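Local coordinates for Serine/threonine-protein kinase Tel1 (Chaetomium thermophilum, PDB 6SKY) that probably phosphorylates serine or threonine followed by glutamine in its substrates, using ATP, to signal DNA damage as an ATM-type checkpoint kinase, at residues D2760-G2763 / H2764-L2767. Numbering follows the deposited sequence.
With AGS (phosphothiophosphoric acid-adenylate ester), chain C.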
loop_
_atom_site.group_PDB
_atom_site.type_symbol
_atom_site.label_atom_id
_atom_site.label_comp_id
_atom_site.label_asym_id
_atom_site.label_seq_id
_atom_site.Cartn_x
_atom_site.Cartn_y
_atom_site.Cartn_z
ATOM N N ASP A 2760 20.046 -27.473 15.708
ATOM C CA ASP A 2760 20.373 -28.900 15.672
ATOM C C ASP A 2760 19.865 -29.551 14.388
ATOM O O ASP A 2760 19.397 -30.685 14.393
ATOM C CB ASP A 2760 19.831 -29.619 16.907
ATOM C CG ASP A 2760 20.438 -30.979 17.109
ATOM O OD1 ASP A 2760 21.664 -31.121 16.943
ATOM O OD2 ASP A 2760 19.687 -31.907 17.460
ATOM N N ARG A 2761 19.972 -28.833 13.278
ATOM C CA ARG A 2761 19.415 -29.266 11.999
ATOM C C ARG A 2761 20.467 -29.980 11.159
ATOM O O ARG A 2761 20.762 -29.586 10.046
ATOM C CB ARG A 2761 18.845 -28.073 11.243
ATOM C CG ARG A 2761 17.661 -27.398 11.885
ATOM C CD ARG A 2761 16.483 -28.310 11.935
ATOM N NE ARG A 2761 16.350 -28.947 13.231
ATOM C CZ ARG A 2761 15.777 -30.121 13.427
ATOM N NH1 ARG A 2761 15.697 -30.623 14.636
ATOM N NH2 ARG A 2761 15.296 -30.797 12.409
ATOM N N HIS A 2762 21.036 -31.049 11.701
ATOM C CA HIS A 2762 21.996 -31.825 10.941
ATOM C C HIS A 2762 21.270 -32.910 10.154
ATOM O O HIS A 2762 20.046 -32.981 10.132
ATOM C CB HIS A 2762 23.076 -32.398 11.851
ATOM C CG HIS A 2762 22.552 -33.201 12.995
ATOM N ND1 HIS A 2762 22.406 -34.568 12.941
ATOM C CD2 HIS A 2762 22.160 -32.833 14.234
ATOM C CE1 HIS A 2762 21.930 -35.005 14.090
ATOM N NE2 HIS A 2762 21.771 -33.972 14.893
ATOM N N GLY A 2763 22.029 -33.763 9.487
ATOM C CA GLY A 2763 21.429 -34.682 8.546
ATOM C C GLY A 2763 20.684 -35.845 9.142
ATOM O O GLY A 2763 20.009 -36.559 8.405
ATOM N N HIS A 2764 20.795 -36.073 10.441
ATOM C CA HIS A 2764 20.096 -37.172 11.085
ATOM C C HIS A 2764 18.772 -36.754 11.683
ATOM O O HIS A 2764 18.045 -37.607 12.190
ATOM C CB HIS A 2764 20.968 -37.791 12.166
ATOM C CG HIS A 2764 22.022 -38.705 11.634
ATOM N ND1 HIS A 2764 23.312 -38.710 12.114
ATOM C CD2 HIS A 2764 21.976 -39.648 10.664
ATOM C CE1 HIS A 2764 24.015 -39.615 11.460
ATOM N NE2 HIS A 2764 23.227 -40.199 10.576
ATOM N N ASN A 2765 18.452 -35.467 11.641
ATOM C CA ASN A 2765 17.188 -34.940 12.118
ATOM C C ASN A 2765 16.238 -34.603 10.991
ATOM O O ASN A 2765 15.147 -34.105 11.252
ATOM C CB ASN A 2765 17.424 -33.691 12.958
ATOM C CG ASN A 2765 17.924 -34.003 14.331
ATOM O OD1 ASN A 2765 17.671 -35.070 14.863
ATOM N ND2 ASN A 2765 18.635 -33.068 14.921
ATOM N N ILE A 2766 16.628 -34.856 9.751
ATOM C CA ILE A 2766 15.845 -34.518 8.574
ATOM C C ILE A 2766 15.612 -35.804 7.803
ATOM O O ILE A 2766 16.568 -36.491 7.440
ATOM C CB ILE A 2766 16.558 -33.473 7.706
ATOM C CG1 ILE A 2766 16.922 -32.254 8.543
ATOM C CG2 ILE A 2766 15.709 -33.073 6.534
ATOM C CD1 ILE A 2766 17.814 -31.291 7.857
ATOM N N LEU A 2767 14.350 -36.130 7.562
ATOM C CA LEU A 2767 13.950 -37.346 6.881
ATOM C C LEU A 2767 13.328 -36.995 5.543
ATOM O O LEU A 2767 12.606 -36.009 5.433
ATOM C CB LEU A 2767 12.946 -38.134 7.718
ATOM C CG LEU A 2767 13.247 -38.344 9.195
ATOM C CD1 LEU A 2767 12.062 -38.951 9.861
ATOM C CD2 LEU A 2767 14.436 -39.225 9.366
HETATM P PG AGS C . 23.025 -38.950 17.273
HETATM S S1G AGS C . 23.641 -37.778 15.842
HETATM O O2G AGS C . 21.924 -38.246 18.109
HETATM O O3G AGS C . 24.217 -39.313 18.199
HETATM P PB AGS C . 21.022 -40.246 16.021
HETATM O O1B AGS C . 20.717 -38.904 15.493
HETATM O O2B AGS C . 21.068 -41.363 14.982
HETATM O O3B AGS C . 22.436 -40.264 16.700
HETATM P PA AGS C . 19.062 -41.946 16.901
HETATM O O1A AGS C . 19.667 -43.072 17.619
HETATM O O2A AGS C . 17.644 -41.592 17.345
HETATM O O3A AGS C . 19.918 -40.635 17.074
HETATM O "O5'" AGS C . 19.098 -42.302 15.376
HETATM C "C5'" AGS C . 18.332 -43.423 14.915
HETATM C "C4'" AGS C . 18.236 -43.388 13.415
HETATM O "O4'" AGS C . 16.850 -43.403 13.028
HETATM C "C3'" AGS C . 18.835 -42.159 12.745
HETATM O "O3'" AGS C . 19.336 -42.474 11.453
HETATM C "C2'" AGS C . 17.651 -41.198 12.679
HETATM O "O2'" AGS C . 17.750 -40.342 11.551
HETATM C "C1'" AGS C . 16.462 -42.145 12.512
HETATM N N9 AGS C . 15.273 -41.709 13.227
HETATM C C8 AGS C . 15.224 -41.108 14.453
HETATM N N7 AGS C . 14.013 -40.825 14.861
HETATM C C5 AGS C . 13.209 -41.277 13.830
HETATM C C6 AGS C . 11.815 -41.268 13.644
HETATM N N6 AGS C . 10.952 -40.774 14.532
HETATM N N1 AGS C . 11.334 -41.795 12.502
HETATM C C2 AGS C . 12.193 -42.292 11.610
HETATM N N3 AGS C . 13.524 -42.354 11.675
HETATM C C4 AGS C . 13.971 -41.823 12.817
#
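His2762 to Asn2765 form a type I beta turn, closed by a weak hydrogen bond from Asn2765 N to His2762 O at 3.3 Å, and the chain then runs straight into the strand that begins at Ile2766. The turn brings the Asn2765 amide back to Asp2760, where its ND2 gives two bonds: one to the backbone O at 2.6 Å, lying in the amide plane, and a more bent one to OD2 at 3.0 Å, which meets the carboxylate from above its plane. With ND2 gripped twice, the rotation of the amide is fixed, leaving OD1 as the likely ligand of the magnesium ion, which Asp2779 also binds. Cut back to an alanine, Asn2765 would probably deprive the metal of a ligand and leave Asp2760 O and OD2 without their shared donor. The Arg2761 guanidinium lies nearly parallel to this amide, 16° between planes; NH2 and NH1 are held by His2777 and Ile2778 O. With CG between the backbone N and the carbonyl carbon (chi1 55°), the His2762 ring has Asn2765 CG over one face, and its CE1 approaches the thiophosphate sulfur S1G of the nucleotide at 3.7 Å. His2764 O accepts a 2.8 Å bond from the ribose O2'. This is the catalytic loop of a PI3K-related kinase, with its DRHGHN sequence, leading into strand 2766-2769, whose Leu2767 lines the adenine pocket.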